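Local coordinates for protein TqaA (Penicillium aethiopicum, PDB 5DLK) that probably closes the macrocycle of a nonribosomal peptide carried on phosphopantetheine, acting through this C-terminal condensation-like domain of the synthetase, at residues Q89-R94 against A194-Q199; I424-H429 against L433-C438. One frame throughout, in Å; residues are numbered along the deposited sequence.

Contact 1: residues Q89-R94 against A194-Q199; sequences QSLVDR and AAIYNQ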
loop_
_atom_site.group_PDB
_atom_site.type_symbol
_atom_site.label_atom_id
_atom_site.label_comp_id
_atom_site.label_asym_id
_atom_site.label_seq_id
_atom_site.Cartn_x
_atom_site.Cartn_y
_atom_site.Cartn_z
ATOM N N GLN A 89 4.194 14.814 18.216
ATOM C CA GLN A 89 5.500 14.398 18.699
ATOM C C GLN A 89 5.430 12.969 19.235
ATOM O O GLN A 89 6.265 12.127 18.896
ATOM C CB GLN A 89 6.011 15.349 19.782
ATOM C CG GLN A 89 7.335 14.931 20.384
ATOM C CD GLN A 89 8.505 15.114 19.442
ATOM O OE1 GLN A 89 8.755 16.218 18.951
ATOM N NE2 GLN A 89 9.241 14.024 19.188
ATOM N N SER A 90 4.420 12.691 20.052
ATOM C CA SER A 90 4.323 11.390 20.713
ATOM C C SER A 90 4.020 10.270 19.716
ATOM O O SER A 90 4.462 9.132 19.899
ATOM C CB SER A 90 3.251 11.416 21.805
ATOM O OG SER A 90 3.646 12.281 22.857
ATOM N N LEU A 91 3.256 10.594 18.677
ATOM C CA LEU A 91 2.965 9.615 17.636
ATOM C C LEU A 91 4.253 9.178 16.932
ATOM O O LEU A 91 4.487 7.979 16.731
ATOM C CB LEU A 91 1.964 10.176 16.630
ATOM C CG LEU A 91 1.469 9.154 15.598
ATOM C CD1 LEU A 91 0.550 8.116 16.241
ATOM C CD2 LEU A 91 0.764 9.867 14.452
ATOM N N VAL A 92 5.097 10.144 16.586
ATOM C CA VAL A 92 6.351 9.856 15.904
ATOM C C VAL A 92 7.335 9.122 16.827
ATOM O O VAL A 92 8.054 8.218 16.388
ATOM C CB VAL A 92 6.967 11.142 15.359
ATOM C CG1 VAL A 92 8.326 10.878 14.734
ATOM C CG2 VAL A 92 6.015 11.756 14.337
ATOM N N ASP A 93 7.348 9.488 18.110
ATOM C CA ASP A 93 8.089 8.726 19.115
ATOM C C ASP A 93 7.715 7.239 19.093
ATOM O O ASP A 93 8.582 6.363 19.141
ATOM C CB ASP A 93 7.829 9.285 20.523
ATOM C CG ASP A 93 8.382 10.678 20.720
ATOM O OD1 ASP A 93 9.287 11.094 19.957
ATOM O OD2 ASP A 93 7.915 11.363 21.656
ATOM N N ARG A 94 6.419 6.966 19.030
ATOM C CA ARG A 94 5.903 5.607 19.125
ATOM C C ARG A 94 6.223 4.715 17.913
ATOM O O ARG A 94 6.493 3.526 18.080
ATOM C CB ARG A 94 4.387 5.651 19.343
ATOM C CG ARG A 94 3.708 4.283 19.390
ATOM C CD ARG A 94 2.242 4.432 19.751
ATOM N NE ARG A 94 1.493 3.177 19.694
ATOM C CZ ARG A 94 1.565 2.213 20.610
ATOM N NH1 ARG A 94 0.837 1.110 20.473
ATOM N NH2 ARG A 94 2.370 2.344 21.662
ATOM N N ALA A 194 -5.511 9.608 18.252
ATOM C CA ALA A 194 -6.645 9.977 19.084
ATOM C C ALA A 194 -6.426 9.545 20.532
ATOM O O ALA A 194 -6.673 10.321 21.459
ATOM C CB ALA A 194 -7.912 9.379 18.539
ATOM N N ALA A 195 -5.946 8.320 20.722
ATOM C CA ALA A 195 -5.699 7.789 22.058
ATOM C C ALA A 195 -4.654 8.608 22.814
ATOM O O ALA A 195 -4.792 8.840 24.017
ATOM C CB ALA A 195 -5.266 6.317 21.978
ATOM N N ILE A 196 -3.618 9.057 22.110
ATOM C CA ILE A 196 -2.567 9.844 22.742
ATOM C C ILE A 196 -3.109 11.218 23.127
ATOM O O ILE A 196 -2.869 11.698 24.239
ATOM C CB ILE A 196 -1.344 10.002 21.834
ATOM C CG1 ILE A 196 -0.629 8.657 21.679
ATOM C CG2 ILE A 196 -0.389 11.058 22.393
ATOM C CD1 ILE A 196 0.436 8.656 20.601
ATOM N N TYR A 197 -3.856 11.836 22.214
ATOM C CA TYR A 197 -4.526 13.100 22.507
ATOM C C TYR A 197 -5.515 12.946 23.670
ATOM O O TYR A 197 -5.581 13.801 24.558
ATOM C CB TYR A 197 -5.247 13.620 21.262
ATOM C CG TYR A 197 -5.978 14.930 21.468
ATOM C CD1 TYR A 197 -5.337 16.142 21.256
ATOM C CD2 TYR A 197 -7.308 14.952 21.868
ATOM C CE1 TYR A 197 -6.000 17.345 21.437
ATOM C CE2 TYR A 197 -7.977 16.145 22.051
ATOM C CZ TYR A 197 -7.319 17.339 21.833
ATOM O OH TYR A 197 -7.981 18.530 22.018
ATOM N N ASN A 198 -6.281 11.858 23.658
ATOM C CA ASN A 198 -7.279 11.599 24.699
ATOM C C ASN A 198 -6.664 11.110 26.004
ATOM O O ASN A 198 -7.379 10.826 26.968
ATOM C CB ASN A 198 -8.296 10.567 24.226
ATOM C CG ASN A 198 -9.168 11.074 23.116
ATOM O OD1 ASN A 198 -9.304 12.279 22.914
ATOM N ND2 ASN A 198 -9.779 10.150 22.383
ATOM N N GLN A 199 -5.339 11.001 26.010
ATOM C CA GLN A 199 -4.576 10.505 27.149
ATOM C C GLN A 199 -5.042 9.119 27.596
ATOM O O GLN A 199 -5.211 8.849 28.784
ATOM C CB GLN A 199 -4.649 11.506 28.299
ATOM C CG GLN A 199 -4.003 12.836 27.945
ATOM C CD GLN A 199 -4.186 13.885 29.018
ATOM O OE1 GLN A 199 -5.299 14.122 29.494
ATOM N NE2 GLN A 199 -3.087 14.520 29.413
#
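The Ile196 side chain lies across the backbone between Ser90 and Leu91, and its two arms divide the contact. This is helix-to-helix packing in the condensation domain, whose clan is that of the CoA-dependent acyltransferases: helix 81-94 meets the C-terminal end of helix 186-197, with the CA atoms of Ser90 and Ile196 7.3 Å apart. The branch methyl CG2 of Ile196 rests on the CB of Ser90 at 3.7 Å. The longer arm, whose CG1 stands anti to the carbonyl carbon (chi1 -69°), carries CD1 of Ile196 to 3.9 Å from the backbone N of Leu91. CD1 of Leu91 completes the apolar patch from the side, 4.4 Å from CD1 of Ile196. Only 135 Å² is buried in all, so the pairing here is light, and Ser90 offers its methylene while its OG bonds back to the carbonyl of Glu86. Polar anchors lie around this patch. Arg94, extended through its first three torsions, forms a salt bridge with Asp192 of the second helix through NE, and its NH1 reaches the carbonyl of Pro203. Helix 186-197 then ends in a Schellman motif, with Gln199 at positive phi. On the other helix, Gln89 NE2 donates to Asp93 OD1 at 3.0 Å on the syn side, with that oxygen in the Gln89 amide plane but the donor 32° out of the carboxylate plane.

Contact 2: residues I424-H429 against L433-C438; sequences IFTEPH and LEVQVC. With EDO (1,2-ethanediol), chain F.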
loop_
_atom_site.group_PDB
_atom_site.type_symbol
_atom_site.label_atom_id
_atom_site.label_comp_id
_atom_site.label_asym_id
_atom_site.label_seq_id
_atom_site.Cartn_x
_atom_site.Cartn_y
_atom_site.Cartn_z
ATOM N N ILE A 424 -5.618 -2.786 -11.219
ATOM C CA ILE A 424 -7.058 -2.894 -11.051
ATOM C C ILE A 424 -7.345 -2.927 -9.566
ATOM O O ILE A 424 -6.969 -3.871 -8.894
ATOM C CB ILE A 424 -7.644 -4.155 -11.703
ATOM C CG1 ILE A 424 -7.436 -4.122 -13.223
ATOM C CG2 ILE A 424 -9.151 -4.262 -11.363
ATOM C CD1 ILE A 424 -7.868 -5.395 -13.947
ATOM N N PHE A 425 -7.976 -1.880 -9.048
ATOM C CA PHE A 425 -8.391 -1.861 -7.654
ATOM C C PHE A 425 -9.891 -2.121 -7.573
ATOM O O PHE A 425 -10.643 -1.655 -8.431
ATOM C CB PHE A 425 -8.099 -0.516 -6.986
ATOM C CG PHE A 425 -6.655 -0.097 -7.017
ATOM C CD1 PHE A 425 -5.768 -0.541 -6.050
ATOM C CD2 PHE A 425 -6.193 0.771 -8.002
ATOM C CE1 PHE A 425 -4.421 -0.124 -6.072
ATOM C CE2 PHE A 425 -4.867 1.191 -8.017
ATOM C CZ PHE A 425 -3.987 0.738 -7.056
ATOM N N THR A 426 -10.338 -2.818 -6.538
ATOM C CA THR A 426 -11.787 -2.992 -6.329
ATOM C C THR A 426 -12.128 -2.577 -4.901
ATOM O O THR A 426 -11.493 -3.018 -3.960
ATOM C CB THR A 426 -12.259 -4.441 -6.586
ATOM O OG1 THR A 426 -11.353 -5.369 -5.967
ATOM C CG2 THR A 426 -12.327 -4.725 -8.069
ATOM N N GLU A 427 -13.111 -1.689 -4.753
ATOM C CA GLU A 427 -13.514 -1.185 -3.443
ATOM C C GLU A 427 -14.939 -1.623 -3.150
ATOM O O GLU A 427 -15.856 -1.266 -3.899
ATOM C CB GLU A 427 -13.434 0.342 -3.385
ATOM C CG GLU A 427 -12.036 0.883 -3.236
ATOM C CD GLU A 427 -12.017 2.381 -2.990
ATOM O OE1 GLU A 427 -13.073 3.028 -3.128
ATOM O OE2 GLU A 427 -10.935 2.897 -2.659
ATOM N N PRO A 428 -15.123 -2.409 -2.082
ATOM C CA PRO A 428 -16.424 -2.983 -1.729
ATOM C C PRO A 428 -17.243 -2.056 -0.843
ATOM O O PRO A 428 -17.288 -2.265 0.362
ATOM C CB PRO A 428 -16.044 -4.263 -0.983
ATOM C CG PRO A 428 -14.756 -3.919 -0.320
ATOM C CD PRO A 428 -14.045 -2.933 -1.228
ATOM N N HIS A 429 -17.885 -1.055 -1.438
ATOM C CA HIS A 429 -18.781 -0.165 -0.703
ATOM C C HIS A 429 -20.134 -0.818 -0.454
ATOM O O HIS A 429 -20.456 -1.860 -1.029
ATOM C CB HIS A 429 -18.970 1.143 -1.458
ATOM C CG HIS A 429 -17.705 1.918 -1.629
ATOM N ND1 HIS A 429 -17.164 2.690 -0.621
ATOM C CD2 HIS A 429 -16.854 2.015 -2.675
ATOM C CE1 HIS A 429 -16.043 3.245 -1.048
ATOM N NE2 HIS A 429 -15.829 2.846 -2.290
ATOM N N LEU A 433 -19.872 -2.232 -5.675
ATOM C CA LEU A 433 -18.469 -2.646 -5.783
ATOM C C LEU A 433 -17.891 -1.790 -6.887
ATOM O O LEU A 433 -18.394 -1.789 -8.008
ATOM C CB LEU A 433 -18.325 -4.144 -6.099
ATOM C CG LEU A 433 -16.875 -4.623 -6.310
ATOM C CD1 LEU A 433 -16.149 -4.738 -4.987
ATOM C CD2 LEU A 433 -16.820 -5.956 -7.057
ATOM N N GLU A 434 -16.859 -1.019 -6.573
ATOM C CA GLU A 434 -16.286 -0.132 -7.575
ATOM C C GLU A 434 -15.015 -0.719 -8.166
ATOM O O GLU A 434 -14.060 -0.976 -7.440
ATOM C CB GLU A 434 -16.002 1.234 -6.967
ATOM C CG GLU A 434 -15.687 2.277 -8.001
ATOM C CD GLU A 434 -15.665 3.662 -7.396
ATOM O OE1 GLU A 434 -16.739 4.300 -7.334
ATOM O OE2 GLU A 434 -14.583 4.082 -6.958
ATOM N N VAL A 435 -15.028 -0.966 -9.470
ATOM C CA VAL A 435 -13.851 -1.431 -10.179
ATOM C C VAL A 435 -13.108 -0.194 -10.673
ATOM O O VAL A 435 -13.678 0.651 -11.365
ATOM C CB VAL A 435 -14.235 -2.381 -11.347
ATOM C CG1 VAL A 435 -13.016 -2.782 -12.174
ATOM C CG2 VAL A 435 -15.004 -3.610 -10.819
ATOM N N GLN A 436 -11.840 -0.074 -10.293
ATOM C CA GLN A 436 -11.043 1.084 -10.655
ATOM C C GLN A 436 -9.839 0.630 -11.459
ATOM O O GLN A 436 -9.116 -0.269 -11.036
ATOM C CB GLN A 436 -10.579 1.825 -9.401
ATOM C CG GLN A 436 -11.692 2.039 -8.371
ATOM C CD GLN A 436 -11.172 2.594 -7.059
ATOM O OE1 GLN A 436 -9.989 2.471 -6.748
ATOM N NE2 GLN A 436 -12.056 3.221 -6.286
ATOM N N VAL A 437 -9.614 1.244 -12.609
ATOM C CA VAL A 437 -8.410 0.967 -13.378
ATOM C C VAL A 437 -7.501 2.185 -13.299
ATOM O O VAL A 437 -7.962 3.328 -13.488
ATOM C CB VAL A 437 -8.737 0.646 -14.853
ATOM C CG1 VAL A 437 -7.448 0.516 -15.662
ATOM C CG2 VAL A 437 -9.610 -0.616 -14.952
ATOM N N CYS A 438 -6.222 1.947 -13.010
ATOM C CA CYS A 438 -5.246 3.035 -12.949
ATOM C C CYS A 438 -4.019 2.676 -13.775
ATOM O O CYS A 438 -3.338 1.668 -13.515
ATOM C CB CYS A 438 -4.833 3.322 -11.502
ATOM S SG CYS A 438 -3.734 4.774 -11.372
HETATM C C1 EDO F . -9.579 7.035 -6.385
HETATM O O1 EDO F . -9.606 5.689 -5.884
HETATM C C2 EDO F . -8.217 7.664 -6.102
HETATM O O2 EDO F . -7.923 8.641 -7.111
HETATM O O HOH W 1 -8.826 2.064 -4.318
#
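Ile424 touches Val435 diagonally, its CG2 4.2 Å from Val435 CG1, on the face that also carries Thr426 and Pro428. Phe425 is a hydrogen-bonded partner of Gln436: its N donates to Gln436 O, and its own carbonyl accepts from Gln436 N in return. The Phe425 ring lies on the other face, with Cys438 CB at its edge, 4.1 Å from CE2, and it also meets the rings of Trp423 and Trp267. Thr426 lies side by side with Val435, CG2 to CG2 4.0 Å; its OG1 bonds to His390 ND1 from between the backbone N and the carbonyl carbon (chi1 45°). These pairs form an antiparallel beta hairpin, two inner strands of a six-stranded sheet, between 265-272 and 386-390; helix 446-465 covers Val435 and Val437. Glu427 pairs with Glu434 through two backbone bonds, and its carboxylate approaches the Gln436 amide with the planes 52° apart. Glu427 OE1 and Glu434 OE2 stand 4.2 Å apart, a repulsion probably eased by separate donors: His429 NE2 reaches Glu427 OE1 at 2.9 Å on the anti side, 30° out of the carboxylate plane, and Gln436 NE2 meets the anti lone pair of Glu434 OE2 at 2.8 Å, while Arg432 NE forms a salt bridge with Glu434 OE1. A water donates to both Glu427 OE2 and Gln436 OE1. With an alanine at Gln436, Glu434 OE2 is likely to lose its amide donor and the water one of its two acceptors. The side chain of Pro428, centre of an inverse gamma turn, is about 6 Å from that of Asn392, which binds phosphopantetheine (not bound here); Leu433 CD1 packs on Pro428 CA at 3.7 Å. At His429, Glu434 CB lies at the ring edge, near its plane.

Contact 1 closes before contact 2 opens along the chain, and both belong to the condensation domain. Their centres are 33 Å apart and their nearest atoms about 22 Å, so neither touches the other. Contact 1 joins helices that follow strands 67-75 and 169-177, neighbours in the five-stranded sheet. Contact 2 belongs to the six-stranded sheet, where strands 422-428 and 433-440 lie side by side. One contact thus joins helices connected to the first sheet and the other lies within the second, consistent with the two-lobed build of condensation domains. Residues 424-429 run near the phosphopantetheine site, whereas residues 89-94 and 194-199 lie away from the phosphopantetheine-binding residues and represent packing within the lobe.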